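Local coordinates for ferric uptake regulation protein (Pseudomonas aeruginosa, PDB 1MZB) that probably represses iron-uptake genes as a metal-dependent, DNA-binding regulator, pairing an N-terminal winged-helix domain with a C-terminal dimerisation domain, at residues A12-T17 and A66-R71; V93-G98 and V129-K134. All blocks are in the same frame, centred on the assembly; numbering follows the deposited sequence.

Contact 1. Residues A12-T17 and A66-R71; sequences AGLKVT and AGLVVR
The methyl of Ala66 meets the 12-17 loop: its CB lies 3.9 Å from CB of Ala12 and equally 3.9 Å from CD1 of Leu14. Ala12 is shared in the same way, its CB also resting 4.0 Å from the branch carbon CG of Leu68. The leucine ends come closest at 4.4 Å, CD1 of Leu14 to CD1 of Leu68, so the two alanines and two leucines form a small, mainly apolar patch, with Ala12 O also against the Ala66 methyl. With CG anti to its own carbonyl carbon (chi1 -57°) and the chain extended beyond, Leu14 carries CD1 out to that methyl. Both backbones are turning as they leave a helix: Gly13 closes helix 4-11 and Gly67 closes helix 53-66, each with positive phi in a Schellman motif. Helix 53-66 followed by strands 69-72 and 80-83 forms the helix-and-wing part of the winged helix-turn-helix domain of Fur proteins, and here the turn from helix 53-66 into the wing packs on the loop that leaves helix 4-11. Further out, Leu14 also touches Phe63 and Arg20, while Leu68 leans on Leu9. Thr17 OG1 N-caps helix 18-28 at Arg20 N.

Contact 2. Residues V93-G98 and V129-K134; sequences VCVDTG and VLYVRK
Val93 sets its CG2 against CG1 of Val129, 3.7 Å away, and its CB lies 4.0 Å from CD1 of Tyr131. Val129 CG1 also covers one face of the Tyr131 ring near the rim, so this one methyl fills the corner between the ring and Val93. Val95 straddles the end of strand 129-132: CG1 sits 3.6 Å from CB of Tyr131, while CG2 lies over a face of the Arg133 guanidinium, 3.6 Å from NH2. Beneath, strands 90-94 and 129-132 pair in parallel in the mixed sheet of the C-terminal domain, through which Fur proteins dimerise. Val93 bonds through N to Leu130 O and through O to Val132 N, and Val95 N continues to Val132 O. On the other face Cys94 SG approaches Val132 CG2. Arg133, bent at chi3 (-76°), meets the syn sides of both Asp96 carboxylate oxygens in a side-on, two-nitrogen salt bridge, NE to OD2 at 2.6 Å and NH2 to OD1 at 3.1 Å. Both bonds are nearly straight, with the nitrogens somewhat out of the carboxylate plane and the two planes 26° apart. A water accepts from Asp96 N and donates to Val132 O.

Both contacts lie at the surface, on opposite sides of the chain's centre, with centres about 30 Å apart and nearest atoms about 9 Å apart. They share no helix or strand. Contact 1 belongs to the N-terminal winged-helix region and joins the exits of two helices through mainly apolar side-chain contacts, without hydrogen bonds between the segments, burying 154 Å². Contact 2, in the C-terminal domain, is a strand pairing that buries 405 Å² and adds backbone hydrogen bonds and a salt bridge to its apolar packing. Its Val93 is buried, whereas none of the touching residues of contact 1 is, and that valine's side chain lies about 9 Å from a bound zinc ion.

Contact 1. Residues A12-T17 and A66-R71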
ATOM      1  N   ALA A  12      -3.435 -20.678  -3.427  1.00 51.78           N
ATOM      2  CA  ALA A  12      -3.095 -20.893  -2.020  1.00 52.14           C
ATOM      3  C   ALA A  12      -3.245 -22.349  -1.581  1.00 52.83           C
ATOM      4  O   ALA A  12      -3.246 -22.644  -0.386  1.00 52.75           O
ATOM      5  CB  ALA A  12      -3.957 -19.990  -1.131  1.00 52.52           C
ATOM      6  N   GLY A  13      -3.365 -23.259  -2.547  1.00 52.47           N
ATOM      7  CA  GLY A  13      -3.504 -24.672  -2.231  1.00 52.14           C
ATOM      8  C   GLY A  13      -4.727 -25.007  -1.407  1.00 51.94           C
ATOM      9  O   GLY A  13      -4.726 -25.971  -0.626  1.00 52.09           O
ATOM     10  N   LEU A  14      -5.778 -24.217  -1.588  1.00 50.99           N
ATOM     11  CA  LEU A  14      -7.020 -24.412  -0.853  1.00 50.28           C
ATOM     12  C   LEU A  14      -8.195 -24.678  -1.784  1.00 49.81           C
ATOM     13  O   LEU A  14      -8.450 -23.909  -2.711  1.00 48.43           O
ATOM     14  CB  LEU A  14      -7.331 -23.175  -0.010  1.00 49.93           C
ATOM     15  CG  LEU A  14      -6.253 -22.736   0.989  1.00 49.51           C
ATOM     16  CD1 LEU A  14      -6.786 -21.542   1.791  1.00 49.50           C
ATOM     17  CD2 LEU A  14      -5.896 -23.895   1.924  1.00 48.13           C
ATOM     18  N   LYS A  15      -8.914 -25.766  -1.524  1.00 50.33           N
ATOM     19  CA  LYS A  15     -10.064 -26.128  -2.345  1.00 48.91           C
ATOM     20  C   LYS A  15     -11.105 -25.031  -2.235  1.00 48.92           C
ATOM     21  O   LYS A  15     -11.248 -24.410  -1.181  1.00 49.06           O
ATOM     22  CB  LYS A  15     -10.646 -27.458  -1.877  1.00 50.04           C
ATOM     23  N   VAL A  16     -11.835 -24.791  -3.322  1.00 46.72           N
ATOM     24  CA  VAL A  16     -12.862 -23.758  -3.348  1.00 45.81           C
ATOM     25  C   VAL A  16     -14.144 -24.238  -2.688  1.00 47.04           C
ATOM     26  O   VAL A  16     -14.713 -25.247  -3.101  1.00 47.65           O
ATOM     27  CB  VAL A  16     -13.170 -23.335  -4.791  1.00 44.65           C
ATOM     28  CG1 VAL A  16     -14.334 -22.358  -4.818  1.00 43.66           C
ATOM     29  CG2 VAL A  16     -11.927 -22.699  -5.413  1.00 42.87           C
ATOM     30  N   THR A  17     -14.596 -23.515  -1.665  1.00 45.86           N
ATOM     31  CA  THR A  17     -15.814 -23.866  -0.945  1.00 45.99           C
ATOM     32  C   THR A  17     -16.640 -22.625  -0.693  1.00 45.94           C
ATOM     33  O   THR A  17     -16.133 -21.500  -0.692  1.00 45.15           O
ATOM     34  CB  THR A  17     -15.521 -24.502   0.427  1.00 46.65           C
ATOM     35  OG1 THR A  17     -14.978 -23.503   1.307  1.00 43.76           O
ATOM     36  CG2 THR A  17     -14.534 -25.643   0.289  1.00 46.30           C
ATOM     37  N   ALA A  66      -2.090 -20.058   4.854  1.00 36.81           N
ATOM     38  CA  ALA A  66      -1.900 -20.062   3.412  1.00 36.50           C
ATOM     39  C   ALA A  66      -1.259 -18.794   2.889  1.00 37.57           C
ATOM     40  O   ALA A  66      -0.752 -18.771   1.764  1.00 37.76           O
ATOM     41  CB  ALA A  66      -3.258 -20.290   2.724  1.00 35.54           C
ATOM     42  N   GLY A  67      -1.284 -17.733   3.685  1.00 32.72           N
ATOM     43  CA  GLY A  67      -0.699 -16.489   3.240  1.00 34.67           C
ATOM     44  C   GLY A  67      -1.691 -15.523   2.611  1.00 31.19           C
ATOM     45  O   GLY A  67      -1.291 -14.457   2.153  1.00 33.39           O
ATOM     46  N   LEU A  68      -2.964 -15.878   2.574  1.00 30.20           N
ATOM     47  CA  LEU A  68      -3.957 -14.959   2.020  1.00 29.86           C
ATOM     48  C   LEU A  68      -4.235 -13.819   3.019  1.00 29.38           C
ATOM     49  O   LEU A  68      -4.652 -12.729   2.626  1.00 28.67           O
ATOM     50  CB  LEU A  68      -5.258 -15.688   1.744  1.00 31.08           C
ATOM     51  CG  LEU A  68      -5.182 -16.611   0.533  1.00 36.39           C
ATOM     52  CD1 LEU A  68      -6.510 -17.342   0.404  1.00 38.78           C
ATOM     53  CD2 LEU A  68      -4.873 -15.768  -0.721  1.00 35.23           C
ATOM     54  N   VAL A  69      -4.074 -14.092   4.310  1.00 27.26           N
ATOM     55  CA  VAL A  69      -4.288 -13.018   5.305  1.00 27.82           C
ATOM     56  C   VAL A  69      -3.150 -13.046   6.307  1.00 29.23           C
ATOM     57  O   VAL A  69      -2.423 -14.038   6.387  1.00 26.93           O
ATOM     58  CB  VAL A  69      -5.641 -13.125   6.093  1.00 28.79           C
ATOM     59  CG1 VAL A  69      -6.814 -13.256   5.133  1.00 26.76           C
ATOM     60  CG2 VAL A  69      -5.611 -14.223   7.107  1.00 31.00           C
ATOM     61  N   VAL A  70      -2.979 -11.941   7.029  1.00 24.89           N
ATOM     62  CA  VAL A  70      -1.954 -11.841   8.051  1.00 29.26           C
ATOM     63  C   VAL A  70      -2.756 -11.636   9.332  1.00 30.50           C
ATOM     64  O   VAL A  70      -3.770 -10.946   9.307  1.00 30.63           O
ATOM     65  CB  VAL A  70      -1.068 -10.601   7.842  1.00 31.50           C
ATOM     66  CG1 VAL A  70      -0.086 -10.477   8.992  1.00 36.04           C
ATOM     67  CG2 VAL A  70      -0.286 -10.719   6.500  1.00 39.46           C
ATOM     68  N   ARG A  71      -2.311 -12.235  10.423  1.00 28.72           N
ATOM     69  CA  ARG A  71      -2.978 -12.082  11.706  1.00 30.08           C
ATOM     70  C   ARG A  71      -2.071 -11.193  12.550  1.00 31.19           C
ATOM     71  O   ARG A  71      -0.846 -11.380  12.608  1.00 29.42           O
ATOM     72  CB  ARG A  71      -3.170 -13.463  12.343  1.00 30.97           C
ATOM     73  CG  ARG A  71      -3.629 -13.472  13.793  1.00 32.64           C
ATOM     74  CD  ARG A  71      -3.451 -14.877  14.375  1.00 34.45           C
ATOM     75  NE  ARG A  71      -4.169 -15.091  15.621  1.00 40.84           N
ATOM     76  CZ  ARG A  71      -5.074 -16.049  15.796  1.00 40.15           C
ATOM     77  NH1 ARG A  71      -5.376 -16.883  14.795  1.00 44.98           N
ATOM     78  NH2 ARG A  71      -5.672 -16.175  16.969  1.00 44.80           N
TER

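Contact 2. Residues V93-G98 and V129-K134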
ATOM      1  N   VAL A  93      -0.165   2.093  16.556  1.00 26.97           N
ATOM      2  CA  VAL A  93      -1.295   1.723  17.420  1.00 27.06           C
ATOM      3  C   VAL A  93      -1.330   2.699  18.601  1.00 27.09           C
ATOM      4  O   VAL A  93      -0.321   2.872  19.296  1.00 25.66           O
ATOM      5  CB  VAL A  93      -1.117   0.292  17.954  1.00 26.99           C
ATOM      6  CG1 VAL A  93      -2.318  -0.103  18.809  1.00 30.53           C
ATOM      7  CG2 VAL A  93      -0.999  -0.676  16.797  1.00 28.36           C
ATOM      8  N   CYS A  94      -2.481   3.331  18.813  1.00 29.08           N
ATOM      9  CA  CYS A  94      -2.676   4.280  19.914  1.00 30.75           C
ATOM     10  C   CYS A  94      -2.882   3.415  21.141  1.00 29.34           C
ATOM     11  O   CYS A  94      -3.900   2.745  21.272  1.00 28.82           O
ATOM     12  CB  CYS A  94      -3.908   5.136  19.651  1.00 32.69           C
ATOM     13  SG  CYS A  94      -3.631   6.248  18.290  1.00 42.12           S
ATOM     14  N   VAL A  95      -1.906   3.433  22.040  1.00 26.78           N
ATOM     15  CA  VAL A  95      -1.969   2.568  23.192  1.00 30.04           C
ATOM     16  C   VAL A  95      -3.157   2.807  24.080  1.00 28.80           C
ATOM     17  O   VAL A  95      -3.726   1.869  24.607  1.00 30.08           O
ATOM     18  CB  VAL A  95      -0.685   2.647  24.064  1.00 29.84           C
ATOM     19  CG1 VAL A  95       0.555   2.345  23.224  1.00 31.99           C
ATOM     20  CG2 VAL A  95      -0.565   4.002  24.707  1.00 32.77           C
ATOM     21  N   ASP A  96      -3.552   4.063  24.219  1.00 29.40           N
ATOM     22  CA  ASP A  96      -4.650   4.357  25.124  1.00 31.07           C
ATOM     23  C   ASP A  96      -6.042   4.040  24.595  1.00 30.78           C
ATOM     24  O   ASP A  96      -6.939   3.691  25.358  1.00 29.60           O
ATOM     25  CB  ASP A  96      -4.547   5.833  25.546  1.00 32.67           C
ATOM     26  CG  ASP A  96      -3.311   6.102  26.395  1.00 35.61           C
ATOM     27  OD1 ASP A  96      -2.870   5.180  27.114  1.00 38.97           O
ATOM     28  OD2 ASP A  96      -2.775   7.240  26.355  1.00 42.06           O
ATOM     29  N   THR A  97      -6.214   4.138  23.285  1.00 31.41           N
ATOM     30  CA  THR A  97      -7.514   3.891  22.671  1.00 31.69           C
ATOM     31  C   THR A  97      -7.626   2.601  21.833  1.00 31.52           C
ATOM     32  O   THR A  97      -8.735   2.125  21.534  1.00 31.64           O
ATOM     33  CB  THR A  97      -7.884   5.046  21.756  1.00 33.52           C
ATOM     34  OG1 THR A  97      -7.015   5.039  20.604  1.00 32.01           O
ATOM     35  CG2 THR A  97      -7.718   6.381  22.503  1.00 33.89           C
ATOM     36  N   GLY A  98      -6.484   2.075  21.414  1.00 31.34           N
ATOM     37  CA  GLY A  98      -6.491   0.885  20.570  1.00 30.02           C
ATOM     38  C   GLY A  98      -6.629   1.256  19.080  1.00 30.88           C
ATOM     39  O   GLY A  98      -6.593   0.353  18.236  1.00 30.28           O
ATOM     40  N   VAL A 129       5.553  -2.404  14.236  1.00 22.93           N
ATOM     41  CA  VAL A 129       4.402  -1.765  14.903  1.00 23.93           C
ATOM     42  C   VAL A 129       4.958  -0.652  15.762  1.00 23.56           C
ATOM     43  O   VAL A 129       5.923  -0.861  16.517  1.00 24.86           O
ATOM     44  CB  VAL A 129       3.634  -2.784  15.801  1.00 25.38           C
ATOM     45  CG1 VAL A 129       2.459  -2.056  16.554  1.00 22.82           C
ATOM     46  CG2 VAL A 129       3.103  -3.918  14.955  1.00 29.15           C
ATOM     47  N   LEU A 130       4.378   0.546  15.651  1.00 24.37           N
ATOM     48  CA  LEU A 130       4.850   1.656  16.459  1.00 25.45           C
ATOM     49  C   LEU A 130       3.727   1.961  17.448  1.00 25.78           C
ATOM     50  O   LEU A 130       2.622   2.235  17.027  1.00 28.85           O
ATOM     51  CB  LEU A 130       5.115   2.885  15.577  1.00 24.83           C
ATOM     52  CG  LEU A 130       6.186   2.650  14.503  1.00 25.24           C
ATOM     53  CD1 LEU A 130       6.383   3.944  13.710  1.00 27.00           C
ATOM     54  CD2 LEU A 130       7.475   2.191  15.153  1.00 25.48           C
ATOM     55  N   TYR A 131       4.006   1.852  18.744  1.00 24.67           N
ATOM     56  CA  TYR A 131       2.976   2.114  19.740  1.00 26.39           C
ATOM     57  C   TYR A 131       3.111   3.571  20.072  1.00 27.22           C
ATOM     58  O   TYR A 131       4.195   4.026  20.399  1.00 30.63           O
ATOM     59  CB  TYR A 131       3.164   1.239  20.980  1.00 25.54           C
ATOM     60  CG  TYR A 131       2.991  -0.241  20.657  1.00 26.53           C
ATOM     61  CD1 TYR A 131       1.717  -0.817  20.574  1.00 29.21           C
ATOM     62  CD2 TYR A 131       4.103  -1.042  20.384  1.00 27.84           C
ATOM     63  CE1 TYR A 131       1.552  -2.166  20.231  1.00 28.48           C
ATOM     64  CE2 TYR A 131       3.940  -2.412  20.029  1.00 28.97           C
ATOM     65  CZ  TYR A 131       2.665  -2.943  19.966  1.00 29.91           C
ATOM     66  OH  TYR A 131       2.497  -4.275  19.655  1.00 36.19           O
ATOM     67  N   VAL A 132       1.999   4.292  19.995  1.00 28.70           N
ATOM     68  CA  VAL A 132       2.063   5.735  20.195  1.00 27.51           C
ATOM     69  C   VAL A 132       1.019   6.325  21.128  1.00 29.33           C
ATOM     70  O   VAL A 132       0.049   5.675  21.517  1.00 28.68           O
ATOM     71  CB  VAL A 132       1.967   6.435  18.844  1.00 25.73           C
ATOM     72  CG1 VAL A 132       3.133   5.971  17.915  1.00 26.34           C
ATOM     73  CG2 VAL A 132       0.590   6.145  18.204  1.00 25.81           C
ATOM     74  N   ARG A 133       1.231   7.593  21.464  1.00 32.51           N
ATOM     75  CA  ARG A 133       0.291   8.307  22.333  1.00 35.93           C
ATOM     76  C   ARG A 133       0.293   9.752  21.823  1.00 38.50           C
ATOM     77  O   ARG A 133       1.335  10.249  21.445  1.00 37.40           O
ATOM     78  CB  ARG A 133       0.778   8.252  23.783  1.00 38.35           C
ATOM     79  CG  ARG A 133      -0.093   9.085  24.742  1.00 43.53           C
ATOM     80  CD  ARG A 133       0.295   8.875  26.192  1.00 44.82           C
ATOM     81  NE  ARG A 133      -0.177   7.599  26.727  1.00 46.76           N
ATOM     82  CZ  ARG A 133       0.605   6.716  27.344  1.00 48.66           C
ATOM     83  NH1 ARG A 133       1.902   6.974  27.496  1.00 46.37           N
ATOM     84  NH2 ARG A 133       0.089   5.588  27.837  1.00 47.82           N
ATOM     85  N   LYS A 134      -0.867  10.407  21.772  1.00 42.71           N
ATOM     86  CA  LYS A 134      -0.927  11.791  21.294  1.00 47.02           C
ATOM     87  C   LYS A 134      -0.081  12.667  22.210  1.00 49.81           C
ATOM     88  O   LYS A 134      -0.211  12.594  23.436  1.00 51.15           O
ATOM     89  CB  LYS A 134      -2.379  12.289  21.270  1.00 47.63           C
TER
HETATM   90  O   HOH W   1      -3.006   6.336  22.309  1.00 48.60           O